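PDB 4UEJ: galactitol 1-phosphate 5-dehydrogenase from Escherichia coli, which catalyses the NAD-dependent oxidation of galactitol 1-phosphate to D-tagatose 6-phosphate as a zinc-containing homodimeric dehydrogenase. Local coordinates for residues V84-C89 with S286-S291; G149-H154 with G296-T301; G98-C103 with Y290-P295; C38-P43 with L57-S62. One frame throughout, in Å; residues are numbered along the deposited sequence.

Contact 1 of 4, residues V84-C89 with S286-S291; sequences VPLLPC and SWMNYS. With ZN (zinc ion), chain C.
L86 and M288 mark the nearest approach of the two backbones, with their CA atoms 8.5 Å apart, so the short strand 86-87 and the irregular run 286-291 meet through side chains and not by main-chain pairing. The fold is that of a zinc-dependent alcohol dehydrogenase, in which V84-C89 belongs to the GroES-like part and S286-S291 follows 282-285, the last strand of the Rossmann sheet. Y290 does most of the joining. Its ring reaches in among V84, P85 and L86, a buried setting that suits a flat apolar group with one polar end. L86 lies obliquely by the CE2 side, CB 3.4 Å from Y290 CE2. Because L86 CG stands anti to the backbone N (chi1 171°), the branch follows the ring, and CD2 comes within 3.5 Å of Y290 CD2. V84, on the same side of the ring plane, sits by CE1, with CG1 3.5 Å from Y290 CE1. M288 crosses L86 at about a right angle, SD lying 3.8 Å from L86 CD1; M288 has two conformations, so this touch is less certain than the others. Beyond the two segments, W299 lays its ring nearly parallel to that of Y290, and C89 runs on to the structural zinc, which it binds with C92, C95 and C103. The P85 ring packs against H59 as well as Y290. P85 CD lies 3.3 Å from Y290 OH. That same Y290 OH accepts a weak hydrogen bond from the backbone N of L86, at 3.3 Å with an N-H...O angle of 150°.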
# COMPACT_ATOMS: atom_id res chain seq x y z
N VAL A 84 -27.28 -8.14 -5.22
CA VAL A 84 -25.99 -7.60 -5.63
C VAL A 84 -26.18 -6.09 -5.66
O VAL A 84 -26.76 -5.57 -6.60
CB VAL A 84 -25.56 -8.12 -7.01
CG1 VAL A 84 -24.18 -7.59 -7.39
CG2 VAL A 84 -25.58 -9.64 -7.02
N PRO A 85 -25.77 -5.40 -4.59
CA PRO A 85 -26.32 -4.05 -4.39
C PRO A 85 -25.72 -2.96 -5.28
O PRO A 85 -26.38 -1.95 -5.49
CB PRO A 85 -26.04 -3.77 -2.91
CG PRO A 85 -24.85 -4.66 -2.57
CD PRO A 85 -25.08 -5.91 -3.39
N LEU A 86 -24.51 -3.17 -5.78
CA LEU A 86 -23.86 -2.19 -6.67
C LEU A 86 -24.43 -2.28 -8.06
O LEU A 86 -24.58 -3.38 -8.59
CB LEU A 86 -22.35 -2.42 -6.72
CG LEU A 86 -21.64 -1.57 -7.80
CD1 LEU A 86 -21.60 -0.21 -7.28
CD2 LEU A 86 -20.27 -2.06 -8.14
N LEU A 87 -24.74 -1.14 -8.67
CA LEU A 87 -25.09 -1.13 -10.08
C LEU A 87 -24.13 -0.23 -10.83
O LEU A 87 -24.31 0.98 -10.86
CB LEU A 87 -26.54 -0.68 -10.30
CG LEU A 87 -27.05 -0.80 -11.74
CD1 LEU A 87 -27.17 -2.26 -12.16
CD2 LEU A 87 -28.37 -0.06 -11.94
N PRO A 88 -23.09 -0.83 -11.43
CA PRO A 88 -22.20 -0.04 -12.29
C PRO A 88 -22.91 0.35 -13.58
O PRO A 88 -23.96 -0.21 -13.92
CB PRO A 88 -21.02 -0.99 -12.55
CG PRO A 88 -21.52 -2.34 -12.27
CD PRO A 88 -22.71 -2.25 -11.36
N CYS A 89 -22.32 1.30 -14.31
CA CYS A 89 -22.92 1.77 -15.56
C CYS A 89 -22.61 0.81 -16.72
O CYS A 89 -23.35 0.77 -17.72
CB CYS A 89 -22.43 3.19 -15.90
SG CYS A 89 -20.79 3.30 -16.68
N SER A 286 -8.90 -2.06 -0.82
CA SER A 286 -9.96 -2.93 -1.29
C SER A 286 -11.25 -2.14 -1.22
O SER A 286 -11.50 -1.42 -0.25
CB SER A 286 -10.04 -4.22 -0.45
OG SER A 286 -10.94 -5.14 -1.06
N TRP A 287 -12.05 -2.22 -2.27
CA TRP A 287 -13.27 -1.43 -2.28
C TRP A 287 -14.36 -2.28 -2.83
O TRP A 287 -14.26 -2.82 -3.94
CB TRP A 287 -13.12 -0.15 -3.09
CG TRP A 287 -14.29 0.78 -2.92
CD1 TRP A 287 -15.11 1.26 -3.91
CD2 TRP A 287 -14.78 1.33 -1.69
NE1 TRP A 287 -16.08 2.08 -3.37
CE2 TRP A 287 -15.90 2.14 -2.01
CE3 TRP A 287 -14.38 1.23 -0.36
CZ2 TRP A 287 -16.61 2.84 -1.04
CZ3 TRP A 287 -15.09 1.92 0.60
CH2 TRP A 287 -16.20 2.71 0.26
N MET A 288 -15.41 -2.41 -2.02
CA MET A 288 -16.57 -3.22 -2.35
C MET A 288 -16.20 -4.68 -2.58
O MET A 288 -15.40 -5.25 -1.84
CB MET A 288 -17.30 -2.62 -3.55
CG MET A 288 -17.86 -1.25 -3.24
SD MET A 288 -19.15 -0.74 -4.38
CE MET A 288 -18.31 0.54 -5.30
N ASN A 289 -16.82 -5.30 -3.58
CA ASN A 289 -16.71 -6.74 -3.67
C ASN A 289 -17.07 -7.35 -5.02
O ASN A 289 -17.82 -8.33 -5.09
CB ASN A 289 -17.59 -7.37 -2.57
CG ASN A 289 -18.89 -6.58 -2.28
OD1 ASN A 289 -18.89 -5.36 -2.06
ND2 ASN A 289 -19.99 -7.30 -2.24
N TYR A 290 -16.51 -6.79 -6.08
CA TYR A 290 -16.89 -7.19 -7.42
C TYR A 290 -15.69 -7.38 -8.30
O TYR A 290 -14.65 -6.77 -8.10
CB TYR A 290 -17.83 -6.16 -8.06
CG TYR A 290 -18.97 -5.86 -7.15
CD1 TYR A 290 -20.06 -6.71 -7.08
CD2 TYR A 290 -18.95 -4.75 -6.32
CE1 TYR A 290 -21.10 -6.47 -6.23
CE2 TYR A 290 -19.99 -4.49 -5.47
CZ TYR A 290 -21.06 -5.36 -5.43
OH TYR A 290 -22.12 -5.13 -4.58
N SER A 291 -15.87 -8.25 -9.29
CA SER A 291 -14.86 -8.46 -10.31
C SER A 291 -15.54 -9.02 -11.54
O SER A 291 -16.74 -9.31 -11.54
CB SER A 291 -13.76 -9.39 -9.81
OG SER A 291 -14.27 -10.65 -9.43
ZN ZN C . -19.09 2.57 -15.24

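Contact 2 of 4, residues G149-H154 with G296-T301; sequences GLHAFH and GQEWET
A helix-to-helix contact built round one buried carboxylate joins H151 and its neighbours on helix 143-155 to E298 in the first turn of helix 297-307, which follows the Rossmann sheet. The segment axes pass 9.4 Å apart with their directions at 124°. E298 bends at chi2 (92°) and so turns its carboxylate across to the histidines. H151 ND1 donates to E298 OE2 over 2.6 Å, an almost straight bond at 173° that lies in the ring plane and arrives on the anti side of the carboxylate, somewhat out of its plane. H154 adds a weak bond from ND1 to the same OE2, at 3.4 Å, its ring nearly perpendicular to the carboxylate. Q297 NE2 sits over one face of H154, 4.0 Å from CD2, the amide upright on the ring. The other oxygen, OE1, is hydrogen-bonded to S291 OG. G296 at the N-cap suits its place, since a CB would run into E298 OE1 and, at this positive phi, against the carbonyl before it. Beside the polar cluster, L150 packs CD1 3.8 Å from T301 CG2. With an alanine here instead of E298, H151 ND1 and S291 OG would probably be left without their shared mate. H151 NE2 is also hydrogen-bonded to E280 of the second subunit; held between two carboxylates, H151 is likely to favour the protonated form, so its charge would tie the helix pair to the dimer interface.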
# COMPACT_ATOMS: atom_id res chain seq x y z
N GLY A 149 -14.65 -9.90 2.22
CA GLY A 149 -13.39 -10.53 2.57
C GLY A 149 -12.80 -11.27 1.39
O GLY A 149 -11.59 -11.22 1.18
N LEU A 150 -13.64 -11.94 0.62
CA LEU A 150 -13.17 -12.68 -0.54
C LEU A 150 -12.54 -11.74 -1.56
O LEU A 150 -11.57 -12.10 -2.21
CB LEU A 150 -14.29 -13.47 -1.20
CG LEU A 150 -14.79 -14.67 -0.38
CD1 LEU A 150 -15.83 -15.43 -1.21
CD2 LEU A 150 -13.63 -15.59 -0.05
N HIS A 151 -13.12 -10.55 -1.70
CA HIS A 151 -12.58 -9.58 -2.65
C HIS A 151 -11.18 -9.14 -2.24
O HIS A 151 -10.29 -9.04 -3.08
CB HIS A 151 -13.49 -8.35 -2.76
CG HIS A 151 -13.02 -7.37 -3.78
ND1 HIS A 151 -12.98 -7.67 -5.13
CD2 HIS A 151 -12.54 -6.11 -3.66
CE1 HIS A 151 -12.50 -6.63 -5.79
NE2 HIS A 151 -12.24 -5.67 -4.93
N ALA A 152 -11.00 -8.89 -0.95
CA ALA A 152 -9.66 -8.56 -0.43
C ALA A 152 -8.67 -9.69 -0.66
O ALA A 152 -7.54 -9.42 -1.11
CB ALA A 152 -9.73 -8.20 1.03
N PHE A 153 -9.05 -10.94 -0.38
CA PHE A 153 -8.17 -12.08 -0.69
C PHE A 153 -7.82 -12.14 -2.18
O PHE A 153 -6.68 -12.42 -2.56
CB PHE A 153 -8.82 -13.42 -0.28
CG PHE A 153 -8.99 -13.59 1.20
CD1 PHE A 153 -8.20 -12.89 2.10
CD2 PHE A 153 -9.96 -14.44 1.71
CE1 PHE A 153 -8.36 -13.05 3.47
CE2 PHE A 153 -10.12 -14.61 3.08
CZ PHE A 153 -9.33 -13.90 3.96
N HIS A 154 -8.81 -11.88 -3.02
CA HIS A 154 -8.59 -11.89 -4.47
C HIS A 154 -7.56 -10.84 -4.88
O HIS A 154 -6.67 -11.12 -5.68
CB HIS A 154 -9.91 -11.64 -5.20
CG HIS A 154 -9.77 -11.62 -6.69
ND1 HIS A 154 -10.64 -10.92 -7.51
CD2 HIS A 154 -8.87 -12.20 -7.52
CE1 HIS A 154 -10.28 -11.08 -8.77
NE2 HIS A 154 -9.21 -11.85 -8.80
N GLY A 296 -18.78 -11.37 -10.24
CA GLY A 296 -17.41 -11.74 -9.93
C GLY A 296 -17.30 -13.10 -9.27
O GLY A 296 -18.26 -13.60 -8.68
N GLN A 297 -16.11 -13.70 -9.38
CA GLN A 297 -15.90 -15.01 -8.81
C GLN A 297 -16.15 -15.02 -7.30
O GLN A 297 -16.50 -16.07 -6.75
CB GLN A 297 -14.49 -15.51 -9.11
CG GLN A 297 -13.39 -14.84 -8.32
CD GLN A 297 -12.48 -15.85 -7.66
OE1 GLN A 297 -12.86 -17.01 -7.47
NE2 GLN A 297 -11.28 -15.42 -7.29
N GLU A 298 -16.00 -13.87 -6.65
CA GLU A 298 -16.24 -13.79 -5.20
C GLU A 298 -17.63 -14.31 -4.83
O GLU A 298 -17.82 -15.00 -3.82
CB GLU A 298 -16.09 -12.35 -4.69
CG GLU A 298 -14.67 -11.76 -4.77
CD GLU A 298 -14.42 -11.01 -6.08
OE1 GLU A 298 -15.01 -11.40 -7.11
OE2 GLU A 298 -13.62 -10.03 -6.08
N TRP A 299 -18.61 -13.96 -5.65
CA TRP A 299 -20.00 -14.34 -5.41
C TRP A 299 -20.23 -15.84 -5.56
O TRP A 299 -20.86 -16.46 -4.71
CB TRP A 299 -20.90 -13.53 -6.34
CG TRP A 299 -20.90 -12.10 -5.91
CD1 TRP A 299 -19.89 -11.18 -6.09
CD2 TRP A 299 -21.91 -11.44 -5.14
NE1 TRP A 299 -20.23 -9.98 -5.50
CE2 TRP A 299 -21.47 -10.12 -4.90
CE3 TRP A 299 -23.15 -11.84 -4.63
CZ2 TRP A 299 -22.23 -9.20 -4.19
CZ3 TRP A 299 -23.90 -10.93 -3.92
CH2 TRP A 299 -23.44 -9.62 -3.71
N GLU A 300 -19.69 -16.43 -6.63
CA GLU A 300 -19.73 -17.88 -6.82
C GLU A 300 -19.00 -18.60 -5.70
O GLU A 300 -19.51 -19.58 -5.17
CB GLU A 300 -19.12 -18.30 -8.16
CG GLU A 300 -19.77 -17.70 -9.38
CD GLU A 300 -19.34 -18.40 -10.64
OE1 GLU A 300 -18.13 -18.68 -10.78
OE2 GLU A 300 -20.22 -18.69 -11.49
N THR A 301 -17.83 -18.11 -5.34
CA THR A 301 -17.08 -18.72 -4.24
C THR A 301 -17.87 -18.69 -2.93
O THR A 301 -17.92 -19.68 -2.20
CB THR A 301 -15.72 -18.04 -4.03
OG1 THR A 301 -14.95 -18.16 -5.23
CG2 THR A 301 -14.95 -18.71 -2.90

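Contact 3 of 4, residues G98-C103 with Y290-P295; sequences GFYSQC and YSSPWP. With ZN (zinc ion), chain C.
Y290 meets S101 first, its CD2 edge lying 3.8 Å from S101 OG in the ring plane. Y290 O accepts a hydrogen bond from a water that in turn accepts a weak one from S101 N. S291 then sets its carbonyl at the edge of the Y100 ring, O 3.6 Å from CE2, while its N bonds to P295 O and draws the loop together. At S292 the two segments approach closely (CA of G98 and CA of S292 5.3 Å apart), and G98, ending the preceding helix in a Schellman motif with positive phi, suits the spot, because a CB there would press on that of S292. A water links the two, accepting from S292 N at 2.7 Å and donating to G98 O. P293 and P295 both follow cis peptide bonds, sharp turns that present W294 between them. W294 forms a T-shaped stack with its edge toward the face of Y100, centroids 5.1 Å apart and planes at 76°; G98 CA lies over the opposite face. A further water joins W294 N, at 2.8 Å, to the hydroxyl of Y100, while NE1 bonds to K126 O. A serine in place of Y100 is likely to leave the indole edge without its aromatic face and open a gap between G98 and W294. Just beyond, C103 belongs to the structural-zinc lobe found in many zinc-containing alcohol dehydrogenases.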
# COMPACT_ATOMS: atom_id res chain seq x y z
N GLY A 98 -13.31 -3.85 -15.95
CA GLY A 98 -13.70 -4.68 -14.83
C GLY A 98 -13.49 -3.99 -13.50
O GLY A 98 -13.59 -4.62 -12.44
N PHE A 99 -13.22 -2.69 -13.55
CA PHE A 99 -13.05 -1.89 -12.35
C PHE A 99 -14.39 -1.30 -11.90
O PHE A 99 -14.57 -0.08 -11.92
CB PHE A 99 -12.05 -0.77 -12.59
CG PHE A 99 -10.67 -1.25 -12.98
CD1 PHE A 99 -10.26 -2.55 -12.69
CD2 PHE A 99 -9.79 -0.41 -13.62
CE1 PHE A 99 -9.01 -2.99 -13.04
CE2 PHE A 99 -8.53 -0.83 -13.97
CZ PHE A 99 -8.13 -2.13 -13.69
N TYR A 100 -15.32 -2.16 -11.50
CA TYR A 100 -16.71 -1.73 -11.31
C TYR A 100 -16.86 -0.81 -10.12
O TYR A 100 -17.68 0.11 -10.12
CB TYR A 100 -17.62 -2.94 -11.12
CG TYR A 100 -17.56 -3.90 -12.28
CD1 TYR A 100 -18.05 -3.54 -13.52
CD2 TYR A 100 -17.03 -5.18 -12.12
CE1 TYR A 100 -18.00 -4.41 -14.59
CE2 TYR A 100 -16.98 -6.06 -13.18
CZ TYR A 100 -17.46 -5.67 -14.41
OH TYR A 100 -17.42 -6.55 -15.47
N SER A 101 -16.04 -1.05 -9.11
CA SER A 101 -16.10 -0.26 -7.90
C SER A 101 -15.46 1.11 -8.08
O SER A 101 -15.54 1.95 -7.18
CB SER A 101 -15.45 -1.04 -6.75
OG SER A 101 -16.13 -2.27 -6.61
N GLN A 102 -14.86 1.34 -9.24
CA GLN A 102 -14.36 2.66 -9.59
C GLN A 102 -15.24 3.34 -10.63
O GLN A 102 -14.87 4.39 -11.19
CB GLN A 102 -12.91 2.59 -10.10
CG GLN A 102 -11.88 2.32 -8.99
CD GLN A 102 -11.85 0.86 -8.58
OE1 GLN A 102 -11.81 -0.03 -9.43
NE2 GLN A 102 -11.87 0.60 -7.28
N CYS A 103 -16.40 2.76 -10.91
CA CYS A 103 -17.36 3.42 -11.79
C CYS A 103 -17.72 4.78 -11.18
O CYS A 103 -18.00 4.88 -9.99
CB CYS A 103 -18.61 2.56 -11.99
SG CYS A 103 -19.83 3.34 -13.02
N TYR A 290 -16.51 -6.79 -6.08
CA TYR A 290 -16.89 -7.19 -7.42
C TYR A 290 -15.69 -7.38 -8.30
O TYR A 290 -14.65 -6.77 -8.10
CB TYR A 290 -17.83 -6.16 -8.06
CG TYR A 290 -18.97 -5.86 -7.15
CD1 TYR A 290 -20.06 -6.71 -7.08
CD2 TYR A 290 -18.95 -4.75 -6.32
CE1 TYR A 290 -21.10 -6.47 -6.23
CE2 TYR A 290 -19.99 -4.49 -5.47
CZ TYR A 290 -21.06 -5.36 -5.43
OH TYR A 290 -22.12 -5.13 -4.58
N SER A 291 -15.87 -8.25 -9.29
CA SER A 291 -14.86 -8.46 -10.31
C SER A 291 -15.54 -9.02 -11.54
O SER A 291 -16.74 -9.31 -11.54
CB SER A 291 -13.76 -9.39 -9.81
OG SER A 291 -14.27 -10.65 -9.43
N SER A 292 -14.78 -9.16 -12.61
CA SER A 292 -15.32 -9.65 -13.88
C SER A 292 -15.11 -11.15 -14.02
O SER A 292 -14.06 -11.67 -13.61
CB SER A 292 -14.66 -8.90 -15.04
OG SER A 292 -15.01 -9.50 -16.27
N PRO A 293 -16.09 -11.87 -14.59
CA PRO A 293 -17.37 -11.32 -15.08
C PRO A 293 -18.37 -11.04 -13.97
O PRO A 293 -18.43 -11.79 -12.99
CB PRO A 293 -17.88 -12.43 -16.00
CG PRO A 293 -17.34 -13.67 -15.40
CD PRO A 293 -16.00 -13.32 -14.81
N TRP A 294 -19.11 -9.95 -14.12
CA TRP A 294 -20.10 -9.49 -13.14
C TRP A 294 -21.02 -10.59 -12.62
O TRP A 294 -21.56 -11.35 -13.42
CB TRP A 294 -20.95 -8.37 -13.76
CG TRP A 294 -21.94 -7.79 -12.82
CD1 TRP A 294 -23.28 -8.07 -12.74
CD2 TRP A 294 -21.67 -6.82 -11.79
NE1 TRP A 294 -23.86 -7.34 -11.73
CE2 TRP A 294 -22.89 -6.56 -11.14
CE3 TRP A 294 -20.52 -6.15 -11.37
CZ2 TRP A 294 -23.00 -5.66 -10.09
CZ3 TRP A 294 -20.62 -5.25 -10.33
CH2 TRP A 294 -21.85 -5.02 -9.69
N PRO A 295 -21.23 -10.68 -11.29
CA PRO A 295 -20.67 -9.82 -10.24
C PRO A 295 -19.28 -10.23 -9.77
O PRO A 295 -18.68 -9.52 -8.96
CB PRO A 295 -21.68 -9.97 -9.10
CG PRO A 295 -22.16 -11.39 -9.25
CD PRO A 295 -22.24 -11.61 -10.75
ZN ZN C . -19.09 2.57 -15.24
O HOH W 1 -12.49 -7.68 -12.74
O HOH W 2 -18.76 -8.45 -16.50
O HOH W 3 -14.70 -4.17 -9.13

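Contact 4 of 4, residues C38-P43 with L57-S62; sequences CGSDLP and LGHEFS. With ZN (zinc ion), chain D.
C38 holds SG anti to its own N (chi1 -173°), and H59 holds CG between N and the carbonyl carbon (chi1 60°), two settings that turn the thiolate and the imidazole onto one zinc ion. C38 CB touches H59 CE1 at 3.6 Å. H59 NE2 binds the metal at 2.1 Å, whereas the C38 SG to zinc distance is long, 2.7 Å. A water is a further ligand: it binds the zinc and donates to E60 OE2 over 2.6 Å, making E60 a second-shell partner, its other oxygen paired with K341. This is the catalytic zinc site of the GroES-like part of an alcohol dehydrogenase; E144, a ligand judging from relatives, packs against H59. The cysteine also caps the turn that leads into helix 41-46. C38 and D41 form a capping box, in which C38 N donates to D41 OD2 at 3.0 Å, and C38 SG accepts from S40 N at 3.5 Å. D41 suits its place because its carboxylate serves the cap with OD2 and, through a water on OD1, the histidine. That water also accepts from G58 N and from H59 ND1, the last at 2.7 Å in the imidazole plane, a grip that limits rotation of the ring. G58 has a positive phi that only a residue without CB takes easily. L57 brings CD1 to 4.0 Å from D41 OD1, and that same oxygen is salt-bridged to R44.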
# COMPACT_ATOMS: atom_id res chain seq x y z
N CYS A 38 -25.39 -3.83 8.26
CA CYS A 38 -23.94 -3.76 8.10
C CYS A 38 -23.32 -2.75 9.09
O CYS A 38 -23.95 -1.78 9.48
CB CYS A 38 -23.59 -3.37 6.66
SG CYS A 38 -21.82 -3.40 6.19
N GLY A 39 -22.08 -3.00 9.49
CA GLY A 39 -21.34 -2.03 10.29
C GLY A 39 -21.32 -0.65 9.64
O GLY A 39 -21.38 0.37 10.33
N SER A 40 -21.26 -0.63 8.32
CA SER A 40 -21.22 0.62 7.56
C SER A 40 -22.53 1.39 7.65
O SER A 40 -22.58 2.58 7.32
CB SER A 40 -20.88 0.34 6.09
OG SER A 40 -21.88 -0.47 5.50
N ASP A 41 -23.59 0.72 8.09
CA ASP A 41 -24.90 1.35 8.23
C ASP A 41 -24.97 2.24 9.47
O ASP A 41 -25.74 3.20 9.52
CB ASP A 41 -26.00 0.29 8.27
CG ASP A 41 -26.29 -0.33 6.91
OD1 ASP A 41 -26.18 0.40 5.89
OD2 ASP A 41 -26.63 -1.54 6.84
N LEU A 42 -24.17 1.91 10.48
CA LEU A 42 -24.21 2.65 11.74
C LEU A 42 -23.92 4.15 11.58
O LEU A 42 -24.66 4.97 12.12
CB LEU A 42 -23.24 2.02 12.76
CG LEU A 42 -23.80 0.91 13.65
CD1 LEU A 42 -24.46 -0.18 12.83
CD2 LEU A 42 -22.70 0.31 14.52
N PRO A 43 -22.87 4.52 10.82
CA PRO A 43 -22.69 5.96 10.55
C PRO A 43 -23.86 6.58 9.77
O PRO A 43 -24.13 7.77 9.93
CB PRO A 43 -21.41 6.01 9.71
CG PRO A 43 -20.68 4.77 10.04
CD PRO A 43 -21.73 3.73 10.30
N LEU A 57 -32.32 1.81 4.33
CA LEU A 57 -31.04 1.14 4.12
C LEU A 57 -31.22 -0.35 3.84
O LEU A 57 -32.34 -0.84 3.70
CB LEU A 57 -30.13 1.35 5.34
CG LEU A 57 -29.82 2.80 5.72
CD1 LEU A 57 -29.04 2.89 7.03
CD2 LEU A 57 -29.06 3.49 4.60
N GLY A 58 -30.11 -1.07 3.76
CA GLY A 58 -30.13 -2.51 3.59
C GLY A 58 -29.53 -3.00 2.28
O GLY A 58 -30.19 -2.93 1.23
N HIS A 59 -28.30 -3.51 2.34
CA HIS A 59 -27.66 -4.05 1.14
C HIS A 59 -27.15 -5.48 1.31
O HIS A 59 -26.35 -5.96 0.50
CB HIS A 59 -26.51 -3.14 0.69
CG HIS A 59 -25.42 -2.97 1.71
ND1 HIS A 59 -25.49 -2.03 2.71
CD2 HIS A 59 -24.23 -3.58 1.84
CE1 HIS A 59 -24.38 -2.09 3.44
NE2 HIS A 59 -23.60 -3.02 2.93
N GLU A 60 -27.62 -6.14 2.35
CA GLU A 60 -27.21 -7.50 2.68
C GLU A 60 -28.47 -8.31 2.85
O GLU A 60 -28.91 -8.53 3.97
CB GLU A 60 -26.40 -7.54 3.99
CG GLU A 60 -25.15 -6.69 4.04
CD GLU A 60 -24.47 -6.77 5.40
OE1 GLU A 60 -25.14 -7.19 6.37
OE2 GLU A 60 -23.27 -6.43 5.50
N PHE A 61 -29.08 -8.72 1.75
CA PHE A 61 -30.36 -9.39 1.89
C PHE A 61 -30.65 -10.45 0.84
O PHE A 61 -30.00 -10.51 -0.20
CB PHE A 61 -31.52 -8.37 1.92
CG PHE A 61 -31.69 -7.54 0.67
CD1 PHE A 61 -31.06 -6.32 0.53
CD2 PHE A 61 -32.56 -7.95 -0.33
CE1 PHE A 61 -31.26 -5.53 -0.61
CE2 PHE A 61 -32.77 -7.17 -1.48
CZ PHE A 61 -32.14 -5.96 -1.61
N SER A 62 -31.61 -11.30 1.17
CA SER A 62 -32.07 -12.34 0.27
C SER A 62 -33.59 -12.41 0.28
O SER A 62 -34.24 -11.83 1.14
CB SER A 62 -31.50 -13.70 0.68
OG SER A 62 -31.89 -14.02 2.00
ZN ZN D . -21.71 -3.68 3.52
O HOH W 4 -27.13 -3.48 5.02
O HOH W 5 -27.36 -0.25 3.57
O HOH W 6 -21.62 -5.67 3.71

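In the fold
From the N terminus, contact 4 closes first, a short loop between helix 41-46 and strand 60-68, complete before the others begin. Contacts 1, 3 and 2 then open in turn, at 84-89, 98-103 and 149-154, and close in that same order on the single run 286-301; contact 2 therefore crosses both others, while contacts 1 and 3 end on a shared stretch, Y290 and S291. Three long loops thus return to the link after strand 282-285 and the first turns of helix 297-307, joining them to the structural-zinc region and helix 143-155. Contact 2 adjoins contacts 1 and 3, its centre about 11 Å from each, and contact 1 touches contact 4, centres about 14 Å apart.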